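Long-range contacts in uncharacterized protein ycf41 (Synechococcus elongatus PCC 6301, PDB 3KOJ), which probably binds single-stranded DNA through an OB-fold domain of the single-strand binding protein family: residues M39-P44 against L55-W60; V77-R82 against L101-V106. The protein carries 1 engineered substitution. All blocks are in the same frame, centred on the assembly; numbering follows the deposited sequence.

Contact 1. Residues M39-P44 against L55-W60; sequences MVVQFP and LKVVGW
Met39 and Val57 face each other as an antiparallel hydrogen-bonded pair. Their backbones exchange two bonds: Met39 N to Val57 O and Val57 N to Met39 O, each 2.9 Å. Val41 and Leu55 form a second such pair and also exchange bonds in both directions, with Leu55 N to Val41 O at 2.9 Å. Between them Val40 and Lys56 make a non-hydrogen-bonded pair, and Val40 CA makes a CA-H...O contact with Leu55 O (3.4 Å).

Met39 is modelled as selenomethionine. Its side chain runs beside that of Val57, with CG 4.1 Å from Val57 CB. Beyond CG the chain is extended, and the side chain touches Cys71. Val41 meets Val57 nearly at a right angle. With CG1 anti to the carbonyl carbon (chi1 -58°), Val41 CG2 lies between the backbone N and that carbon, where it meets Val57 CG2 at 3.8 Å. Phe43 turns its ring edge to Leu55, with CE2 3.8 Å from Leu55 CB in the ring plane; Leu55 CD2 also reaches CE2.

The other face, with Val40 and Lys56, is partly exposed. There Val40 packs on Val21 of strand 12-28. On the buried face Leu55 and Val57 rest on Leu101 and Val103 of strand 100-103. The contact is thus a beta hairpin pairing of the OB fold: four backbone bonds set the register, and the apolar face of Met39, Val41, Leu55 and Val57 contributes to the buried interior.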
HETATM    1  N   MSE B  39       8.037 -20.311   0.053  1.00 18.56           N
HETATM    2  CA  MSE B  39       6.817 -21.003   0.435  1.00 17.97           C
HETATM    3  C   MSE B  39       5.742 -20.593  -0.548  1.00 18.34           C
HETATM    4  O   MSE B  39       6.002 -19.827  -1.469  1.00 18.13           O
HETATM    5  CB  MSE B  39       6.414 -20.620   1.869  1.00 16.22           C
HETATM    6  CG  MSE B  39       6.092 -19.148   2.080  1.00 16.41           C
HETATM    7 SE   MSE B  39       5.648 -18.745   3.946  1.00 30.74          SE
HETATM    8  CE  MSE B  39       4.747 -17.047   3.671  1.00 22.12           C
ATOM      9  N   VAL B  40       4.538 -21.115  -0.363  1.00 17.75           N
ATOM     10  CA  VAL B  40       3.436 -20.761  -1.242  1.00 16.00           C
ATOM     11  C   VAL B  40       2.260 -20.340  -0.381  1.00 16.52           C
ATOM     12  O   VAL B  40       2.005 -20.937   0.661  1.00 17.94           O
ATOM     13  CB  VAL B  40       3.008 -21.952  -2.131  1.00 16.30           C
ATOM     14  CG1 VAL B  40       1.823 -21.552  -3.007  1.00 17.42           C
ATOM     15  CG2 VAL B  40       4.183 -22.399  -3.003  1.00 21.21           C
ATOM     16  N   VAL B  41       1.555 -19.298  -0.808  1.00 14.17           N
ATOM     17  CA  VAL B  41       0.395 -18.836  -0.066  1.00 10.49           C
ATOM     18  C   VAL B  41      -0.809 -18.788  -0.992  1.00 14.03           C
ATOM     19  O   VAL B  41      -0.667 -18.788  -2.216  1.00 18.32           O
ATOM     20  CB  VAL B  41       0.610 -17.430   0.545  1.00 16.20           C
ATOM     21  CG1 VAL B  41       1.820 -17.448   1.466  1.00 13.88           C
ATOM     22  CG2 VAL B  41       0.772 -16.380  -0.567  1.00 13.67           C
ATOM     23  N   GLN B  42      -1.994 -18.765  -0.395  1.00 13.80           N
ATOM     24  CA  GLN B  42      -3.227 -18.694  -1.158  1.00 15.24           C
ATOM     25  C   GLN B  42      -4.075 -17.541  -0.635  1.00 14.44           C
ATOM     26  O   GLN B  42      -4.164 -17.317   0.574  1.00 12.94           O
ATOM     27  CB  GLN B  42      -4.011 -20.004  -1.036  1.00 15.92           C
ATOM     28  CG  GLN B  42      -5.337 -19.995  -1.788  1.00 18.46           C
ATOM     29  CD  GLN B  42      -6.081 -21.315  -1.677  1.00 24.23           C
ATOM     30  OE1 GLN B  42      -5.666 -22.329  -2.245  1.00 17.07           O
ATOM     31  NE2 GLN B  42      -7.184 -21.308  -0.935  1.00 24.88           N
ATOM     32  N   PHE B  43      -4.675 -16.793  -1.550  1.00 12.62           N
ATOM     33  CA  PHE B  43      -5.529 -15.682  -1.158  1.00 16.07           C
ATOM     34  C   PHE B  43      -6.754 -15.650  -2.057  1.00 16.14           C
ATOM     35  O   PHE B  43      -6.719 -16.144  -3.188  1.00 17.36           O
ATOM     36  CB  PHE B  43      -4.759 -14.351  -1.178  1.00 15.72           C
ATOM     37  CG  PHE B  43      -4.002 -14.082  -2.448  1.00 17.10           C
ATOM     38  CD1 PHE B  43      -4.526 -13.241  -3.421  1.00 20.72           C
ATOM     39  CD2 PHE B  43      -2.735 -14.622  -2.644  1.00 20.92           C
ATOM     40  CE1 PHE B  43      -3.799 -12.930  -4.564  1.00 22.50           C
ATOM     41  CE2 PHE B  43      -1.996 -14.319  -3.785  1.00 20.34           C
ATOM     42  CZ  PHE B  43      -2.528 -13.473  -4.748  1.00 21.03           C
ATOM     43  N   PRO B  44      -7.858 -15.079  -1.559  1.00 19.00           N
ATOM     44  CA  PRO B  44      -9.123 -14.985  -2.290  1.00 22.98           C
ATOM     45  C   PRO B  44      -9.074 -14.320  -3.651  1.00 26.66           C
ATOM     46  O   PRO B  44      -8.327 -13.358  -3.863  1.00 20.12           O
ATOM     47  CB  PRO B  44     -10.028 -14.216  -1.324  1.00 30.77           C
ATOM     48  CG  PRO B  44      -9.432 -14.496   0.024  1.00 27.61           C
ATOM     49  CD  PRO B  44      -7.963 -14.380  -0.266  1.00 22.78           C
ATOM     50  N   LEU B  55       0.382 -18.090  -4.803  1.00 18.60           N
ATOM     51  CA  LEU B  55       1.557 -17.319  -5.147  1.00 16.52           C
ATOM     52  C   LEU B  55       2.825 -17.770  -4.443  1.00 16.00           C
ATOM     53  O   LEU B  55       2.825 -18.033  -3.239  1.00 15.04           O
ATOM     54  CB  LEU B  55       1.268 -15.856  -4.813  1.00 18.81           C
ATOM     55  CG  LEU B  55       2.328 -14.774  -4.993  1.00 25.31           C
ATOM     56  CD1 LEU B  55       2.686 -14.632  -6.469  1.00 24.85           C
ATOM     57  CD2 LEU B  55       1.781 -13.464  -4.435  1.00 20.83           C
ATOM     58  N   LYS B  56       3.905 -17.862  -5.207  1.00 17.16           N
ATOM     59  CA  LYS B  56       5.186 -18.248  -4.641  1.00 19.55           C
ATOM     60  C   LYS B  56       5.705 -17.027  -3.891  1.00 16.94           C
ATOM     61  O   LYS B  56       5.668 -15.911  -4.403  1.00 17.70           O
ATOM     62  CB  LYS B  56       6.168 -18.636  -5.742  1.00 21.24           C
ATOM     63  CG  LYS B  56       7.558 -18.976  -5.226  1.00 26.87           C
ATOM     64  CD  LYS B  56       8.487 -19.364  -6.364  1.00 38.86           C
ATOM     65  CE  LYS B  56       9.905 -19.613  -5.873  1.00 48.80           C
ATOM     66  NZ  LYS B  56      10.813 -19.991  -6.994  1.00 54.14           N
ATOM     67  N   VAL B  57       6.187 -17.248  -2.676  1.00 14.80           N
ATOM     68  CA  VAL B  57       6.702 -16.171  -1.841  1.00 14.74           C
ATOM     69  C   VAL B  57       8.142 -16.496  -1.465  1.00 18.35           C
ATOM     70  O   VAL B  57       8.441 -17.613  -1.055  1.00 17.85           O
ATOM     71  CB  VAL B  57       5.835 -16.033  -0.573  1.00 21.24           C
ATOM     72  CG1 VAL B  57       6.445 -15.042   0.388  1.00 21.14           C
ATOM     73  CG2 VAL B  57       4.429 -15.600  -0.967  1.00 22.82           C
ATOM     74  N   VAL B  58       9.034 -15.521  -1.616  1.00 17.35           N
ATOM     75  CA  VAL B  58      10.443 -15.731  -1.308  1.00 17.81           C
ATOM     76  C   VAL B  58      11.010 -14.642  -0.403  1.00 18.56           C
ATOM     77  O   VAL B  58      10.786 -13.454  -0.629  1.00 16.23           O
ATOM     78  CB  VAL B  58      11.285 -15.770  -2.601  1.00 18.67           C
ATOM     79  CG1 VAL B  58      12.743 -16.078  -2.268  1.00 20.76           C
ATOM     80  CG2 VAL B  58      10.709 -16.809  -3.563  1.00 19.53           C
ATOM     81  N   GLY B  59      11.748 -15.063   0.618  1.00 18.48           N
ATOM     82  CA  GLY B  59      12.357 -14.121   1.540  1.00 22.00           C
ATOM     83  C   GLY B  59      13.858 -14.343   1.622  1.00 20.91           C
ATOM     84  O   GLY B  59      14.323 -15.486   1.604  1.00 20.90           O
ATOM     85  N   TRP B  60      14.620 -13.257   1.709  1.00 20.30           N
ATOM     86  CA  TRP B  60      16.074 -13.360   1.791  1.00 24.17           C
ATOM     87  C   TRP B  60      16.600 -12.805   3.109  1.00 26.46           C
ATOM     88  O   TRP B  60      16.018 -11.888   3.688  1.00 29.85           O
ATOM     89  CB  TRP B  60      16.732 -12.601   0.636  1.00 23.67           C
ATOM     90  CG  TRP B  60      16.329 -13.062  -0.725  1.00 24.94           C
ATOM     91  CD1 TRP B  60      15.108 -12.905  -1.319  1.00 28.22           C
ATOM     92  CD2 TRP B  60      17.151 -13.759  -1.672  1.00 27.01           C
ATOM     93  NE1 TRP B  60      15.120 -13.459  -2.577  1.00 31.38           N
ATOM     94  CE2 TRP B  60      16.358 -13.988  -2.818  1.00 30.53           C
ATOM     95  CE3 TRP B  60      18.477 -14.206  -1.663  1.00 36.53           C
ATOM     96  CZ2 TRP B  60      16.853 -14.654  -3.948  1.00 38.50           C
ATOM     97  CZ3 TRP B  60      18.966 -14.868  -2.786  1.00 43.32           C
ATOM     98  CH2 TRP B  60      18.154 -15.082  -3.914  1.00 39.89           C
TER

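Contact 2. Residues V77-R82 against L101-V106; sequences VVLEGR and LTVTRV
A classic beta bulge in the OB-fold sheet shapes this antiparallel pairing: Thr104 and Arg105 both face Glu80. Glu80 O accepts two backbone bonds, from Thr104 N at 2.7 Å and from Arg105 N at 3.2 Å. Glu80 N returns a bond to Arg105 O. Beyond the bulge, Arg82 and Thr102 exchange backbone bonds in both directions. The chain turns a corner at Thr104. Gly81 sits beside it, with CA only 3.1 Å from Thr102 O; a CB there would clash with this oxygen.

Leu79 lies alongside Val106, its CD2 3.7 Å from Val106 CG2. Its CB meets Leu101 CD2, so one leucine touches the strand before the corner and the strand after it. Leu79 also packs on Val57 and Met39, within the interior.

On the opposite face Glu80 and Arg105 run side by side, their flat groups 30° apart. Arg105, extended from CG to NE, makes a salt bridge from NH1 to Glu80 OE1 at 3.1 Å, reached from above the carboxylate plane but near the guanidinium plane. Arg105 NE bonds to the backbone O of His8, a tag residue of the third subunit. A leucine in place of Arg105 would probably leave Glu80 without this charge partner and lose the bond to the tag. A water accepts from Arg105 NH1 and donates to Glu80 OE2 (water O to OE2 2.8 Å).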
ATOM      1  N   VAL B  77      -1.346 -14.888   7.309  1.00 15.30           N
ATOM      2  CA  VAL B  77      -0.359 -13.838   7.510  1.00 13.46           C
ATOM      3  C   VAL B  77      -0.600 -12.639   6.604  1.00 12.15           C
ATOM      4  O   VAL B  77      -1.470 -12.668   5.729  1.00 12.03           O
ATOM      5  CB  VAL B  77       1.064 -14.369   7.201  1.00 12.59           C
ATOM      6  CG1 VAL B  77       1.400 -15.531   8.123  1.00 20.62           C
ATOM      7  CG2 VAL B  77       1.147 -14.834   5.732  1.00 17.97           C
ATOM      8  N   VAL B  78       0.150 -11.573   6.855  1.00 11.63           N
ATOM      9  CA  VAL B  78       0.110 -10.397   5.994  1.00 10.31           C
ATOM     10  C   VAL B  78       1.548 -10.277   5.519  1.00 15.60           C
ATOM     11  O   VAL B  78       2.479 -10.273   6.329  1.00 16.15           O
ATOM     12  CB  VAL B  78      -0.249  -9.090   6.722  1.00 13.84           C
ATOM     13  CG1 VAL B  78      -0.103  -7.917   5.740  1.00 15.18           C
ATOM     14  CG2 VAL B  78      -1.676  -9.146   7.234  1.00 19.62           C
ATOM     15  N   LEU B  79       1.731 -10.188   4.210  1.00 12.72           N
ATOM     16  CA  LEU B  79       3.068 -10.078   3.648  1.00  9.18           C
ATOM     17  C   LEU B  79       3.232  -8.742   2.939  1.00 12.42           C
ATOM     18  O   LEU B  79       2.297  -8.257   2.307  1.00 15.16           O
ATOM     19  CB  LEU B  79       3.296 -11.209   2.631  1.00 11.17           C
ATOM     20  CG  LEU B  79       3.110 -12.633   3.156  1.00 16.82           C
ATOM     21  CD1 LEU B  79       2.905 -13.590   1.985  1.00 22.46           C
ATOM     22  CD2 LEU B  79       4.318 -13.036   3.995  1.00 21.83           C
ATOM     23  N   GLU B  80       4.414  -8.146   3.072  1.00 10.66           N
ATOM     24  CA  GLU B  80       4.729  -6.894   2.386  1.00 10.87           C
ATOM     25  C   GLU B  80       5.955  -7.205   1.542  1.00 14.90           C
ATOM     26  O   GLU B  80       6.942  -7.729   2.056  1.00 14.08           O
ATOM     27  CB  GLU B  80       5.096  -5.775   3.363  1.00 10.69           C
ATOM     28  CG  GLU B  80       5.508  -4.485   2.636  1.00 16.98           C
ATOM     29  CD  GLU B  80       6.147  -3.454   3.556  1.00 24.09           C
ATOM     30  OE1 GLU B  80       6.450  -3.797   4.718  1.00 24.68           O
ATOM     31  OE2 GLU B  80       6.358  -2.305   3.114  1.00 20.38           O
ATOM     32  N   GLY B  81       5.901  -6.882   0.253  1.00 15.81           N
ATOM     33  CA  GLY B  81       7.040  -7.159  -0.598  1.00 16.98           C
ATOM     34  C   GLY B  81       6.929  -6.526  -1.969  1.00 17.24           C
ATOM     35  O   GLY B  81       6.100  -5.639  -2.193  1.00 16.31           O
ATOM     36  N   ARG B  82       7.775  -6.982  -2.886  1.00 13.88           N
ATOM     37  CA  ARG B  82       7.783  -6.464  -4.246  1.00 15.36           C
ATOM     38  C   ARG B  82       7.417  -7.588  -5.204  1.00 15.44           C
ATOM     39  O   ARG B  82       7.893  -8.718  -5.064  1.00 18.72           O
ATOM     40  CB  ARG B  82       9.171  -5.903  -4.596  1.00 15.75           C
ATOM     41  CG  ARG B  82       9.582  -4.691  -3.751  1.00 15.90           C
ATOM     42  CD  ARG B  82      10.976  -4.181  -4.117  1.00 18.66           C
ATOM     43  NE  ARG B  82      11.044  -3.628  -5.470  1.00 22.01           N
ATOM     44  CZ  ARG B  82      10.778  -2.363  -5.790  1.00 24.56           C
ATOM     45  NH1 ARG B  82      10.425  -1.492  -4.850  1.00 25.47           N
ATOM     46  NH2 ARG B  82      10.866  -1.966  -7.055  1.00 26.68           N
ATOM     47  N   LEU B 101       6.344 -13.084  -5.009  1.00 18.34           N
ATOM     48  CA  LEU B 101       6.419 -11.916  -4.150  1.00 15.72           C
ATOM     49  C   LEU B 101       7.704 -12.032  -3.354  1.00 20.56           C
ATOM     50  O   LEU B 101       7.896 -13.001  -2.614  1.00 19.02           O
ATOM     51  CB  LEU B 101       5.229 -11.887  -3.186  1.00 16.70           C
ATOM     52  CG  LEU B 101       5.163 -10.706  -2.208  1.00 19.75           C
ATOM     53  CD1 LEU B 101       4.821  -9.431  -2.967  1.00 18.12           C
ATOM     54  CD2 LEU B 101       4.117 -10.981  -1.137  1.00 18.65           C
ATOM     55  N   THR B 102       8.600 -11.068  -3.526  1.00 15.27           N
ATOM     56  CA  THR B 102       9.845 -11.068  -2.773  1.00 13.38           C
ATOM     57  C   THR B 102       9.506 -10.276  -1.517  1.00 17.74           C
ATOM     58  O   THR B 102       9.355  -9.056  -1.551  1.00 16.65           O
ATOM     59  CB  THR B 102      10.966 -10.384  -3.552  1.00 22.56           C
ATOM     60  OG1 THR B 102      11.093 -11.009  -4.836  1.00 23.95           O
ATOM     61  CG2 THR B 102      12.281 -10.519  -2.801  1.00 25.92           C
ATOM     62  N   VAL B 103       9.370 -10.994  -0.411  1.00 16.32           N
ATOM     63  CA  VAL B 103       8.980 -10.406   0.860  1.00 14.56           C
ATOM     64  C   VAL B 103      10.005  -9.556   1.594  1.00 21.30           C
ATOM     65  O   VAL B 103      11.180  -9.907   1.677  1.00 23.39           O
ATOM     66  CB  VAL B 103       8.493 -11.519   1.816  1.00 27.96           C
ATOM     67  CG1 VAL B 103       8.195 -10.948   3.198  1.00 29.54           C
ATOM     68  CG2 VAL B 103       7.256 -12.163   1.240  1.00 35.77           C
ATOM     69  N   THR B 104       9.534  -8.436   2.136  1.00 19.64           N
ATOM     70  CA  THR B 104      10.374  -7.530   2.912  1.00 22.07           C
ATOM     71  C   THR B 104      10.030  -7.727   4.388  1.00 17.81           C
ATOM     72  O   THR B 104      10.910  -7.791   5.245  1.00 20.03           O
ATOM     73  CB  THR B 104      10.097  -6.050   2.561  1.00 25.41           C
ATOM     74  OG1 THR B 104      10.261  -5.847   1.153  1.00 38.00           O
ATOM     75  CG2 THR B 104      11.052  -5.139   3.315  1.00 32.68           C
ATOM     76  N   ARG B 105       8.732  -7.824   4.673  1.00 16.19           N
ATOM     77  CA  ARG B 105       8.248  -7.994   6.037  1.00 15.89           C
ATOM     78  C   ARG B 105       7.026  -8.895   6.077  1.00 17.56           C
ATOM     79  O   ARG B 105       6.295  -9.003   5.097  1.00 16.56           O
ATOM     80  CB  ARG B 105       7.860  -6.636   6.636  1.00 18.37           C
ATOM     81  CG  ARG B 105       8.987  -5.628   6.674  1.00 24.90           C
ATOM     82  CD  ARG B 105       8.519  -4.289   7.229  1.00 24.87           C
ATOM     83  NE  ARG B 105       9.617  -3.329   7.257  1.00 28.67           N
ATOM     84  CZ  ARG B 105       9.953  -2.536   6.247  1.00 30.81           C
ATOM     85  NH1 ARG B 105       9.267  -2.567   5.109  1.00 31.04           N
ATOM     86  NH2 ARG B 105      10.990  -1.719   6.372  1.00 37.73           N
ATOM     87  N   VAL B 106       6.799  -9.517   7.230  1.00 16.45           N
ATOM     88  CA  VAL B 106       5.654 -10.395   7.424  1.00 16.35           C
ATOM     89  C   VAL B 106       5.053 -10.177   8.809  1.00 19.02           C
ATOM     90  O   VAL B 106       5.776  -9.962   9.783  1.00 19.64           O
ATOM     91  CB  VAL B 106       6.061 -11.892   7.276  1.00 22.96           C
ATOM     92  CG1 VAL B 106       7.272 -12.194   8.150  1.00 27.84           C
ATOM     93  CG2 VAL B 106       4.893 -12.800   7.666  1.00 19.54           C
TER
HETATM   94  O   HOH W   1       8.751  -1.159   2.372  1.00 42.91           O

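In the fold
The two contacts follow one another along the chain. Contact 1 pairs strands 35-43 and 53-60. Helix 62-70 comes next, and contact 2 then joins strand 76-84 to strands 100-103 and 105-107. Their centres are about 9 Å apart, in one curled sheet. Strands 53-60 and 100-103 run parallel as neighbours and link them. Probable hydrogen bonds join Val58 O to Val103 N (2.8 Å) and Val58 N to Leu101 O (2.9 Å). Inside, Val57 CG2 packs on Leu79 CD1. Strand 12-28 pairs with both 35-43 and 76-84, so the sheet closes on itself, as in the OB-fold barrel of single-strand binding proteins.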